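Local coordinates for protein phosphoribosylaminoimidazole carboxylase, ATPase subunit (Thermotoga maritima, PDB 3AX6) that probably catalyses the ATP-dependent conversion of 5-aminoimidazole ribonucleotide and bicarbonate to N5-carboxyaminoimidazole ribonucleotide, a step of de novo purine biosynthesis, at residues Met15-Ala20 against Ser36-Val41; Met23-Ile28 against Ala284-Pro289; Gln99-Gln104 against Glu165-Glu170; Glu244-Lys249 against Leu254-Ala259. All blocks are in the same frame, centred on the assembly; numbering follows the deposited sequence.

Contact 1 of 4, residues Met15-Ala20 against Ser36-Val41; sequences MMTLEA and SPAGQV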
# COMPACT_ATOMS: atom_id res chain seq x y z
N MSE A 15 5.90 -7.18 4.21
CA MSE A 15 5.06 -6.00 4.34
C MSE A 15 5.79 -4.91 5.11
O MSE A 15 5.63 -3.72 4.82
CB MSE A 15 3.73 -6.38 5.00
CG MSE A 15 2.97 -7.41 4.17
SE MSE A 15 1.38 -8.18 4.97
CE MSE A 15 0.12 -6.84 4.39
N MSE A 16 6.61 -5.30 6.09
CA MSE A 16 7.40 -4.34 6.86
C MSE A 16 8.47 -3.77 5.92
O MSE A 16 8.71 -2.56 5.86
CB MSE A 16 8.12 -5.02 8.04
CG MSE A 16 7.24 -5.52 9.17
SE MSE A 16 8.29 -6.51 10.49
CE MSE A 16 9.70 -5.24 10.71
N THR A 17 9.13 -4.67 5.18
CA THR A 17 10.17 -4.29 4.24
C THR A 17 9.68 -3.21 3.27
O THR A 17 10.30 -2.14 3.17
CB THR A 17 10.66 -5.52 3.42
OG1 THR A 17 11.33 -6.45 4.29
CG2 THR A 17 11.62 -5.08 2.33
N LEU A 18 8.57 -3.47 2.57
CA LEU A 18 8.05 -2.49 1.61
C LEU A 18 7.80 -1.14 2.27
O LEU A 18 8.25 -0.12 1.76
CB LEU A 18 6.75 -2.99 0.95
CG LEU A 18 6.79 -4.03 -0.17
CD1 LEU A 18 7.82 -3.65 -1.24
CD2 LEU A 18 7.14 -5.37 0.41
N GLU A 19 7.09 -1.13 3.39
CA GLU A 19 6.80 0.13 4.07
C GLU A 19 8.07 0.84 4.51
O GLU A 19 8.12 2.07 4.52
CB GLU A 19 5.90 -0.09 5.28
CG GLU A 19 4.44 -0.32 4.94
CD GLU A 19 3.86 0.83 4.12
OE1 GLU A 19 4.05 2.01 4.52
OE2 GLU A 19 3.20 0.56 3.09
N ALA A 20 9.09 0.07 4.86
CA ALA A 20 10.34 0.65 5.31
C ALA A 20 11.04 1.33 4.14
O ALA A 20 11.49 2.48 4.25
CB ALA A 20 11.24 -0.44 5.90
N SER A 36 13.53 -15.32 -0.10
CA SER A 36 12.34 -15.35 0.74
C SER A 36 11.44 -14.22 0.27
O SER A 36 11.88 -13.32 -0.44
CB SER A 36 12.72 -15.14 2.21
OG SER A 36 13.43 -13.92 2.38
N PRO A 37 10.15 -14.27 0.64
CA PRO A 37 9.21 -13.22 0.24
C PRO A 37 9.72 -11.81 0.54
O PRO A 37 9.59 -10.90 -0.28
CB PRO A 37 7.96 -13.58 1.04
CG PRO A 37 8.03 -15.08 1.10
CD PRO A 37 9.47 -15.32 1.42
N ALA A 38 10.31 -11.63 1.72
CA ALA A 38 10.82 -10.33 2.13
C ALA A 38 12.14 -10.00 1.46
O ALA A 38 12.35 -8.88 1.01
CB ALA A 38 10.98 -10.28 3.64
N GLY A 39 13.03 -10.98 1.40
CA GLY A 39 14.32 -10.77 0.78
C GLY A 39 14.21 -10.34 -0.68
O GLY A 39 15.02 -9.55 -1.16
N GLN A 40 13.21 -10.85 -1.38
CA GLN A 40 13.01 -10.51 -2.78
C GLN A 40 12.76 -9.02 -3.03
O GLN A 40 13.12 -8.50 -4.09
CB GLN A 40 11.85 -11.31 -3.35
CG GLN A 40 12.16 -12.78 -3.53
CD GLN A 40 11.03 -13.51 -4.22
OE1 GLN A 40 9.92 -13.60 -3.69
NE2 GLN A 40 11.30 -14.02 -5.41
N VAL A 41 12.14 -8.33 -2.08
CA VAL A 41 11.85 -6.91 -2.24
C VAL A 41 12.71 -6.02 -1.34
O VAL A 41 12.52 -4.80 -1.30
CB VAL A 41 10.35 -6.63 -1.98
CG1 VAL A 41 9.51 -7.41 -2.99
CG2 VAL A 41 9.95 -7.01 -0.56
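In the Rossmann-like N-terminal domain, T17 and L18 of helix 11-22 pack against A38 and V41 of the short helix 37-41, two helices linked through strand 26-31 and running nearly parallel here, their axes 19° apart. V41 supplies most of the meeting surface from its side. Its CG2 occupies the position between the backbone N and the carbonyl carbon, which turns this methyl toward the longer helix, where it presses on L18 CD2 at 3.4 Å, tighter than a usual carbon contact. The two side chains cross at about a right angle, and L18 CD1 also approaches V41 CB, at 4.0 Å. Next to L18 on the same turn, T17 CG2 lies 3.9 Å from V41 CG2, while T17 OG1 faces A38 CB at the same distance. That hydroxyl is bonded to the G13 carbonyl of its own helix. S36 caps the short helix, its OG accepting from G39 N at 3.1 Å. V41 further packs on V41 of the second subunit, carrying the contact to the dimer interface. The contact is thus mainly one of methyl groups: T17 keeps its polar atom bonded within its helix and offers V41 a methyl, so pairing depends on close fit.

Contact 2 of 4, residues Met23-Ile28 against Ala284-Pro289; sequences MGFYVI and AIMNLP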
# COMPACT_ATOMS: atom_id res chain seq x y z
N MSE A 23 9.65 4.61 3.19
CA MSE A 23 10.00 5.76 4.02
C MSE A 23 11.44 6.19 3.76
O MSE A 23 11.96 7.08 4.43
CB MSE A 23 9.78 5.43 5.50
CG MSE A 23 9.52 6.64 6.38
SE MSE A 23 8.88 6.18 8.17
CE MSE A 23 7.35 5.11 7.63
N GLY A 24 12.07 5.55 2.78
CA GLY A 24 13.44 5.88 2.43
C GLY A 24 14.54 5.14 3.17
O GLY A 24 15.68 5.59 3.21
N PHE A 25 14.22 3.99 3.75
CA PHE A 25 15.23 3.25 4.47
C PHE A 25 15.82 2.11 3.66
O PHE A 25 15.21 1.62 2.70
CB PHE A 25 14.63 2.70 5.77
CG PHE A 25 14.25 3.76 6.75
CD1 PHE A 25 15.22 4.56 7.34
CD2 PHE A 25 12.92 3.98 7.08
CE1 PHE A 25 14.87 5.57 8.24
CE2 PHE A 25 12.56 4.97 7.98
CZ PHE A 25 13.53 5.77 8.56
N TYR A 26 17.02 1.69 4.04
CA TYR A 26 17.70 0.60 3.37
C TYR A 26 17.39 -0.62 4.23
O TYR A 26 17.55 -0.56 5.45
CB TYR A 26 19.21 0.86 3.37
CG TYR A 26 20.01 -0.11 2.54
CD1 TYR A 26 20.21 0.10 1.18
CD2 TYR A 26 20.59 -1.24 3.12
CE1 TYR A 26 20.98 -0.77 0.42
CE2 TYR A 26 21.36 -2.12 2.36
CZ TYR A 26 21.55 -1.88 1.01
OH TYR A 26 22.33 -2.72 0.26
N VAL A 27 16.96 -1.72 3.62
CA VAL A 27 16.63 -2.91 4.40
C VAL A 27 17.39 -4.17 4.04
O VAL A 27 17.52 -4.54 2.88
CB VAL A 27 15.13 -3.25 4.33
CG1 VAL A 27 14.71 -3.42 2.89
CG2 VAL A 27 14.86 -4.53 5.11
N ILE A 28 17.90 -4.82 5.08
CA ILE A 28 18.62 -6.07 4.93
C ILE A 28 17.81 -7.11 5.71
O ILE A 28 17.56 -6.95 6.91
CB ILE A 28 20.09 -5.91 5.47
CG1 ILE A 28 20.60 -7.23 6.05
CG2 ILE A 28 20.16 -4.80 6.50
CD1 ILE A 28 20.81 -8.31 5.02
N ALA A 284 7.80 3.70 14.80
CA ALA A 284 8.13 3.45 16.20
C ALA A 284 9.56 2.97 16.44
O ALA A 284 10.23 3.46 17.35
CB ALA A 284 7.13 2.47 16.80
N ILE A 285 10.03 2.02 15.65
CA ILE A 285 11.39 1.53 15.88
C ILE A 285 12.45 2.54 15.46
O ILE A 285 13.61 2.43 15.87
CB ILE A 285 11.64 0.18 15.19
CG1 ILE A 285 11.72 0.36 13.67
CG2 ILE A 285 10.55 -0.80 15.56
CD1 ILE A 285 12.08 -0.92 12.92
N MSE A 286 12.07 3.51 14.63
CA MSE A 286 13.01 4.54 14.19
C MSE A 286 12.84 5.79 15.06
O MSE A 286 13.40 6.85 14.76
CB MSE A 286 12.79 4.90 12.72
CG MSE A 286 13.03 3.77 11.73
SE MSE A 286 14.69 2.85 12.02
CE MSE A 286 15.90 4.30 11.69
N ASN A 287 12.06 5.67 16.13
CA ASN A 287 11.81 6.77 17.06
C ASN A 287 11.41 8.05 16.33
O ASN A 287 11.94 9.13 16.60
CB ASN A 287 13.04 7.01 17.94
CG ASN A 287 12.67 7.55 19.32
OD1 ASN A 287 11.59 7.29 19.83
ND2 ASN A 287 13.58 8.30 19.92
N LEU A 288 10.48 7.91 15.39
CA LEU A 288 9.95 9.02 14.61
C LEU A 288 8.53 9.27 15.10
O LEU A 288 7.94 8.41 15.76
CB LEU A 288 9.91 8.65 13.13
CG LEU A 288 11.24 8.40 12.43
CD1 LEU A 288 11.00 7.68 11.12
CD2 LEU A 288 11.93 9.73 12.20
N PRO A 289 7.96 10.46 14.80
CA PRO A 289 6.59 10.76 15.24
C PRO A 289 5.64 9.70 14.67
O PRO A 289 5.71 9.34 13.49
CB PRO A 289 6.35 12.15 14.66
CG PRO A 289 7.70 12.78 14.76
CD PRO A 289 8.63 11.67 14.29
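The F25 ring lies between two unlike groups: the selenium of M286 stands above one face, and the carbonyl O of M23, two residues back in its own segment, lies over the opposite face, offset toward the rim. At the edge, near the ring plane, L288 CD1 approaches CZ at 4.1 Å. M286 gives a Met-aromatic contact, with its selenium, which replaces the sulfur of methionine in this crystal, 4.8 Å from the ring centroid and 18° off the normal. Bends at chi2 (-49°) and chi3 (-63°) curl the chain along the ring, bringing CG to 3.8 Å from F25 CZ and CE to 3.8 Å from F25 CE1, with the selenium above. M23, also selenomethionine, slides past L288 in the opposite direction and sets its own selenium 3.9 Å from L288 CD1. L288 CD1 thus touches both the ring edge and the M23 chain.

Both segments lie at helix ends closed by Schellman motifs. G24, at positive phi, is the C-prime residue after helix 11-22, where F25 N bonds back to A20 O, and N287 holds the same place after helix 277-285, with L288 N reaching R283 O. Each motif is thus followed directly by a residue that enters the contact. I282 and I4 also touch F25, and L323 of the second subunit packs on M23 and L288. The selenium over the aromatic face and the L288 methyl at its edge make an apolar union of the two helix ends, one of the contacts that join the N-terminal domain to helix 277-285.

Contact 3 of 4, residues Gln99-Gln104 against Glu165-Glu170; sequences QDKFVQ and ETYLEE. With ADP (adenosine-5'-diphosphate), chain E.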
# COMPACT_ATOMS: atom_id res chain seq x y z
N GLN A 99 7.72 -14.39 25.41
CA GLN A 99 7.93 -15.77 25.00
C GLN A 99 7.46 -16.84 25.98
O GLN A 99 7.11 -17.95 25.59
CB GLN A 99 9.41 -16.02 24.71
CG GLN A 99 9.91 -15.38 23.44
CD GLN A 99 11.17 -16.05 22.94
OE1 GLN A 99 12.13 -16.24 23.70
NE2 GLN A 99 11.19 -16.41 21.67
N ASP A 100 7.50 -16.52 27.27
CA ASP A 100 7.07 -17.46 28.29
C ASP A 100 5.77 -16.95 28.90
O ASP A 100 5.74 -15.91 29.56
CB ASP A 100 8.17 -17.61 29.34
CG ASP A 100 7.74 -18.48 30.51
OD1 ASP A 100 8.62 -18.84 31.32
OD2 ASP A 100 6.54 -18.78 30.63
N LYS A 101 4.70 -17.70 28.67
CA LYS A 101 3.39 -17.30 29.16
C LYS A 101 3.31 -17.07 30.65
O LYS A 101 2.56 -16.21 31.10
CB LYS A 101 2.34 -18.33 28.74
CG LYS A 101 2.09 -18.40 27.25
CD LYS A 101 0.79 -19.12 26.95
CE LYS A 101 0.43 -19.03 25.48
NZ LYS A 101 -0.94 -19.56 25.23
N PHE A 102 4.07 -17.83 31.44
CA PHE A 102 4.03 -17.65 32.88
C PHE A 102 4.70 -16.34 33.30
O PHE A 102 4.13 -15.56 34.05
CB PHE A 102 4.69 -18.82 33.61
CG PHE A 102 4.66 -18.68 35.11
CD1 PHE A 102 5.79 -18.30 35.81
CD2 PHE A 102 3.47 -18.88 35.81
CE1 PHE A 102 5.75 -18.11 37.19
CE2 PHE A 102 3.42 -18.69 37.18
CZ PHE A 102 4.56 -18.31 37.88
N VAL A 103 5.92 -16.12 32.83
CA VAL A 103 6.62 -14.88 33.17
C VAL A 103 5.76 -13.72 32.67
O VAL A 103 5.66 -12.68 33.33
CB VAL A 103 8.02 -14.83 32.53
CG1 VAL A 103 8.88 -15.97 33.06
CG2 VAL A 103 7.91 -14.94 31.03
N GLN A 104 5.14 -13.90 31.51
CA GLN A 104 4.27 -12.87 30.93
C GLN A 104 3.14 -12.54 31.90
O GLN A 104 2.88 -11.37 32.18
CB GLN A 104 3.70 -13.33 29.59
CG GLN A 104 2.61 -12.41 29.05
CD GLN A 104 2.13 -12.83 27.67
OE1 GLN A 104 0.92 -12.85 27.41
NE2 GLN A 104 3.06 -13.15 26.79
N GLU A 165 6.58 -28.14 31.34
CA GLU A 165 6.33 -27.01 32.21
C GLU A 165 5.14 -26.21 31.70
O GLU A 165 5.19 -25.60 30.64
CB GLU A 165 7.56 -26.12 32.27
CG GLU A 165 8.77 -26.84 32.81
CD GLU A 165 10.03 -26.04 32.64
OE1 GLU A 165 11.10 -26.53 33.04
OE2 GLU A 165 9.95 -24.91 32.10
N THR A 166 4.06 -26.25 32.47
CA THR A 166 2.85 -25.54 32.11
C THR A 166 2.41 -24.78 33.34
O THR A 166 3.02 -24.90 34.39
CB THR A 166 1.72 -26.52 31.74
OG1 THR A 166 1.33 -27.25 32.92
CG2 THR A 166 2.19 -27.51 30.68
N TYR A 167 1.37 -23.99 33.19
CA TYR A 167 0.82 -23.25 34.31
C TYR A 167 -0.69 -23.39 34.17
O TYR A 167 -1.18 -23.84 33.14
CB TYR A 167 1.25 -21.78 34.29
CG TYR A 167 0.68 -20.93 33.17
CD1 TYR A 167 1.16 -21.06 31.86
CD2 TYR A 167 -0.33 -20.01 33.41
CE1 TYR A 167 0.64 -20.27 30.82
CE2 TYR A 167 -0.86 -19.22 32.38
CZ TYR A 167 -0.37 -19.35 31.09
OH TYR A 167 -0.89 -18.58 30.08
N LEU A 168 -1.41 -23.04 35.22
CA LEU A 168 -2.86 -23.14 35.21
C LEU A 168 -3.49 -21.77 35.34
O LEU A 168 -2.89 -20.83 35.86
CB LEU A 168 -3.32 -24.01 36.39
CG LEU A 168 -3.61 -25.50 36.24
CD1 LEU A 168 -2.51 -26.22 35.50
CD2 LEU A 168 -3.80 -26.08 37.63
N GLU A 169 -4.71 -21.64 34.83
CA GLU A 169 -5.45 -20.40 34.98
C GLU A 169 -6.94 -20.72 35.01
O GLU A 169 -7.39 -21.73 34.45
CB GLU A 169 -5.10 -19.38 33.88
CG GLU A 169 -5.49 -19.70 32.46
CD GLU A 169 -5.10 -18.57 31.51
OE1 GLU A 169 -3.90 -18.20 31.49
OE2 GLU A 169 -5.97 -18.04 30.78
N GLU A 170 -7.69 -19.87 35.69
CA GLU A 170 -9.13 -20.07 35.84
C GLU A 170 -9.84 -20.03 34.50
O GLU A 170 -9.41 -19.34 33.57
CB GLU A 170 -9.71 -19.00 36.76
CG GLU A 170 -9.66 -17.59 36.19
CD GLU A 170 -10.35 -16.59 37.08
OE1 GLU A 170 -11.52 -16.84 37.44
OE2 GLU A 170 -9.73 -15.56 37.42
PB ADP E . -2.90 -19.89 21.56
O1B ADP E . -3.21 -18.52 21.06
O2B ADP E . -3.61 -20.98 20.60
O3B ADP E . -1.23 -20.10 21.54
PA ADP E . -4.64 -19.18 23.61
O1A ADP E . -4.26 -18.57 24.91
O2A ADP E . -5.00 -17.99 22.57
O3A ADP E . -3.40 -20.14 23.11
O5' ADP E . -5.93 -20.15 23.86
C5' ADP E . -6.66 -20.27 22.63
C4' ADP E . -8.17 -20.21 22.90
O4' ADP E . -8.51 -20.94 24.12
C3' ADP E . -8.65 -18.76 23.10
O3' ADP E . -8.96 -18.11 21.86
C2' ADP E . -9.86 -18.93 24.02
O2' ADP E . -11.06 -19.13 23.27
C1' ADP E . -9.48 -20.16 24.88
N9 ADP E . -8.96 -19.75 26.20
C8 ADP E . -7.69 -19.31 26.49
N7 ADP E . -7.58 -19.04 27.76
C5 ADP E . -8.76 -19.29 28.37
C6 ADP E . -9.24 -19.18 29.70
N6 ADP E . -8.42 -18.74 30.71
N1 ADP E . -10.52 -19.53 29.97
C2 ADP E . -11.34 -19.97 29.00
N3 ADP E . -10.92 -20.08 27.74
C4 ADP E . -9.66 -19.75 27.38
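F102 and Y167 bring their CA atoms to 6.6 Å as the first turn of helix 101-110 passes over strand 166-170, part of the four-stranded antiparallel sheet beside the nucleotide cleft of this ATP-grasp enzyme. D100 caps the helix, its OD2 accepting from F102 N at 2.8 Å from above the carboxylate plane, while R140 forms a salt bridge with OD1. Y167 carries the contact. With CG between its backbone N and carbonyl carbon (chi1 68°), its ring rises toward the helix and lies with one face under F102 N. K101 crosses it at about a right angle: CB comes within 3.3 Å of Y167 CE1, and CD runs past the hydroxyl, 3.6 Å from Y167 OH. F102 CD2 meets Y167 CB at 4.0 Å.

Beyond the tyrosine the extended lysine chain leads to the ADP diphosphate, where NZ makes a weak bond to O3A, and E257 is a distant, weak ionic partner. An alanine in place of K101 keeps CB but removes the amine, which is likely to weaken the hold on the ADP diphosphate and to open a gap beside the Y167 hydroxyl.

Farther along the strand, E169 OE2 accepts a hydrogen bond from ADP N6 and is also salt-bridged to K138. The second N6 hydrogen bond ends on the backbone: ADP N6 donates to E170 O at 3.1 Å, with an N-H...O angle of 158°.

Contact 4 of 4, residues Glu244-Lys249 against Leu254-Ala259; sequences EMFLTK and LVNEIA. With ADP (adenosine-5'-diphosphate), chain E.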
# COMPACT_ATOMS: atom_id res chain seq x y z
N GLU A 244 -4.13 -9.06 22.73
CA GLU A 244 -5.35 -9.86 22.66
C GLU A 244 -6.03 -9.91 24.02
O GLU A 244 -5.40 -10.20 25.02
CB GLU A 244 -5.01 -11.26 22.17
CG GLU A 244 -4.40 -11.26 20.79
CD GLU A 244 -3.79 -12.59 20.41
OE1 GLU A 244 -4.47 -13.62 20.60
OE2 GLU A 244 -2.64 -12.59 19.93
N MSE A 245 -7.32 -9.61 24.04
CA MSE A 245 -8.06 -9.58 25.30
C MSE A 245 -9.38 -10.34 25.23
O MSE A 245 -9.89 -10.64 24.15
CB MSE A 245 -8.34 -8.12 25.69
CG MSE A 245 -7.09 -7.27 25.88
SE MSE A 245 -7.49 -5.36 25.92
CE MSE A 245 -7.65 -5.09 24.01
N PHE A 246 -9.93 -10.63 26.41
CA PHE A 246 -11.21 -11.31 26.54
C PHE A 246 -12.22 -10.38 27.17
O PHE A 246 -11.90 -9.68 28.14
CB PHE A 246 -11.12 -12.54 27.46
CG PHE A 246 -10.27 -13.65 26.94
CD1 PHE A 246 -10.16 -13.90 25.58
CD2 PHE A 246 -9.61 -14.49 27.83
CE1 PHE A 246 -9.42 -14.97 25.11
CE2 PHE A 246 -8.86 -15.57 27.37
CZ PHE A 246 -8.76 -15.81 26.00
N LEU A 247 -13.43 -10.36 26.62
CA LEU A 247 -14.51 -9.57 27.19
C LEU A 247 -15.37 -10.68 27.79
O LEU A 247 -16.02 -11.41 27.04
CB LEU A 247 -15.31 -8.84 26.11
CG LEU A 247 -16.68 -8.31 26.58
CD1 LEU A 247 -16.48 -7.32 27.71
CD2 LEU A 247 -17.43 -7.64 25.44
N THR A 248 -15.34 -10.82 29.11
CA THR A 248 -16.11 -11.89 29.76
C THR A 248 -17.60 -11.63 29.77
O THR A 248 -18.05 -10.53 29.48
CB THR A 248 -15.67 -12.13 31.23
OG1 THR A 248 -16.04 -11.01 32.04
CG2 THR A 248 -14.18 -12.37 31.30
N LYS A 249 -18.34 -12.68 30.11
CA LYS A 249 -19.79 -12.63 30.18
C LYS A 249 -20.20 -11.70 31.31
O LYS A 249 -21.30 -11.14 31.31
CB LYS A 249 -20.34 -14.03 30.44
CG LYS A 249 -21.85 -14.12 30.61
CD LYS A 249 -22.21 -15.27 31.57
CE LYS A 249 -23.68 -15.67 31.50
NZ LYS A 249 -23.98 -16.42 30.24
N LEU A 254 -9.99 -8.80 30.19
CA LEU A 254 -8.72 -9.39 30.62
C LEU A 254 -7.77 -9.57 29.44
O LEU A 254 -8.20 -9.88 28.34
CB LEU A 254 -9.00 -10.77 31.25
CG LEU A 254 -9.77 -10.88 32.58
CD1 LEU A 254 -10.97 -9.98 32.58
CD2 LEU A 254 -10.21 -12.32 32.81
N VAL A 255 -6.48 -9.35 29.67
CA VAL A 255 -5.53 -9.55 28.58
C VAL A 255 -5.00 -10.99 28.60
O VAL A 255 -4.50 -11.49 29.61
CB VAL A 255 -4.36 -8.54 28.64
CG1 VAL A 255 -3.91 -8.36 30.06
CG2 VAL A 255 -3.21 -9.03 27.77
N ASN A 256 -5.13 -11.64 27.46
CA ASN A 256 -4.73 -13.03 27.30
C ASN A 256 -3.37 -13.23 26.64
O ASN A 256 -2.59 -14.09 27.06
CB ASN A 256 -5.80 -13.77 26.48
CG ASN A 256 -5.34 -15.13 26.00
OD1 ASN A 256 -4.97 -15.98 26.80
ND2 ASN A 256 -5.38 -15.34 24.69
N GLU A 257 -3.06 -12.42 25.63
CA GLU A 257 -1.80 -12.57 24.92
C GLU A 257 -1.22 -11.27 24.39
O GLU A 257 -1.94 -10.31 24.14
CB GLU A 257 -2.02 -13.55 23.75
CG GLU A 257 -0.75 -14.00 23.05
CD GLU A 257 0.13 -14.84 23.94
OE1 GLU A 257 -0.24 -15.99 24.24
OE2 GLU A 257 1.20 -14.34 24.36
N ILE A 258 0.09 -11.26 24.21
CA ILE A 258 0.81 -10.10 23.70
C ILE A 258 1.69 -10.53 22.53
O ILE A 258 2.48 -11.46 22.66
CB ILE A 258 1.75 -9.49 24.75
CG1 ILE A 258 0.97 -9.10 26.01
CG2 ILE A 258 2.46 -8.29 24.14
CD1 ILE A 258 1.85 -8.51 27.10
N ALA A 259 1.55 -9.85 21.39
CA ALA A 259 2.37 -10.15 20.23
C ALA A 259 3.28 -8.94 19.99
O ALA A 259 2.79 -7.85 19.67
CB ALA A 259 1.49 -10.40 19.02
PB ADP E . -2.90 -19.89 21.56
O1B ADP E . -3.21 -18.52 21.06
O2B ADP E . -3.61 -20.98 20.60
O3B ADP E . -1.23 -20.10 21.54
PA ADP E . -4.64 -19.18 23.61
O1A ADP E . -4.26 -18.57 24.91
O2A ADP E . -5.00 -17.99 22.57
O3A ADP E . -3.40 -20.14 23.11
O5' ADP E . -5.93 -20.15 23.86
C5' ADP E . -6.66 -20.27 22.63
C4' ADP E . -8.17 -20.21 22.90
O4' ADP E . -8.51 -20.94 24.12
C3' ADP E . -8.65 -18.76 23.10
O3' ADP E . -8.96 -18.11 21.86
C2' ADP E . -9.86 -18.93 24.02
O2' ADP E . -11.06 -19.13 23.27
C1' ADP E . -9.48 -20.16 24.88
N9 ADP E . -8.96 -19.75 26.20
C8 ADP E . -7.69 -19.31 26.49
N7 ADP E . -7.58 -19.04 27.76
C5 ADP E . -8.76 -19.29 28.37
C6 ADP E . -9.24 -19.18 29.70
N6 ADP E . -8.42 -18.74 30.71
N1 ADP E . -10.52 -19.53 29.97
C2 ADP E . -11.34 -19.97 29.00
N3 ADP E . -10.92 -20.08 27.74
C4 ADP E . -9.66 -19.75 27.38
O HOH W 1 -6.33 -14.79 22.14
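N256 can be followed outward from its backbone across the ring of F246, its neighbour on the adjoining strand of this beta hairpin. Its CB sits over one ring face, a CH-pi contact 3.8 Å from the centroid of F246. With CG anti to the backbone N (chi1 168°), the amide continues across the rim: CG is 3.5 Å from F246 CZ, and the ring and amide planes are only 16° apart. At the tip, N256 OD1 lies 3.3 Å from ADP O1A, ND2 gives weak bonds to O1A and O2A, and a water accepting weakly from ND2 donates to E244 OE1 at 2.7 Å. The edge of the F246 ring meets the adenine, CZ lying 3.7 Å from ADP C8. An alanine in place of F246 would probably open a gap beside the adenine and leave N256 CB without the ring it packs on and the amide less restrained.

N256 owes its position to a classic beta bulge. It and E257 both lie opposite E244, whose carbonyl O accepts from N256 N at 2.8 Å and E257 N at 3.3 Å. Regular pairing follows at F246 and L254, where F246 N reaches L254 O at 2.7 Å. Strand 253-259 lies at the border of its sheet within the chain, next to strand 239-248, which pairs in turn with strand 174-184; M245 reaches helix 218-235, while V255 and I258 rest against L108 of helix 101-110.

From the N terminus, contact 1 closes a short loop in the Rossmann-like domain, joining helix 11-22 to helix 37-41 around strand 26-31. Contact 2 starts inside that loop, at residues 23-28, and ends far beyond it at residues 284-289, so the two cross; it ties the N-terminal domain to the end of helix 277-285. Both also touch the second subunit. Contacts 3 and 4 follow one another inside the long loop of contact 2. The former joins helix 101-110 to the four-stranded sheet, the latter is a hairpin of the larger sheet, and both touch ADP. Q104 and E257 link them directly, whereas contact 1 lies about 30 Å from contact 4, centre to centre.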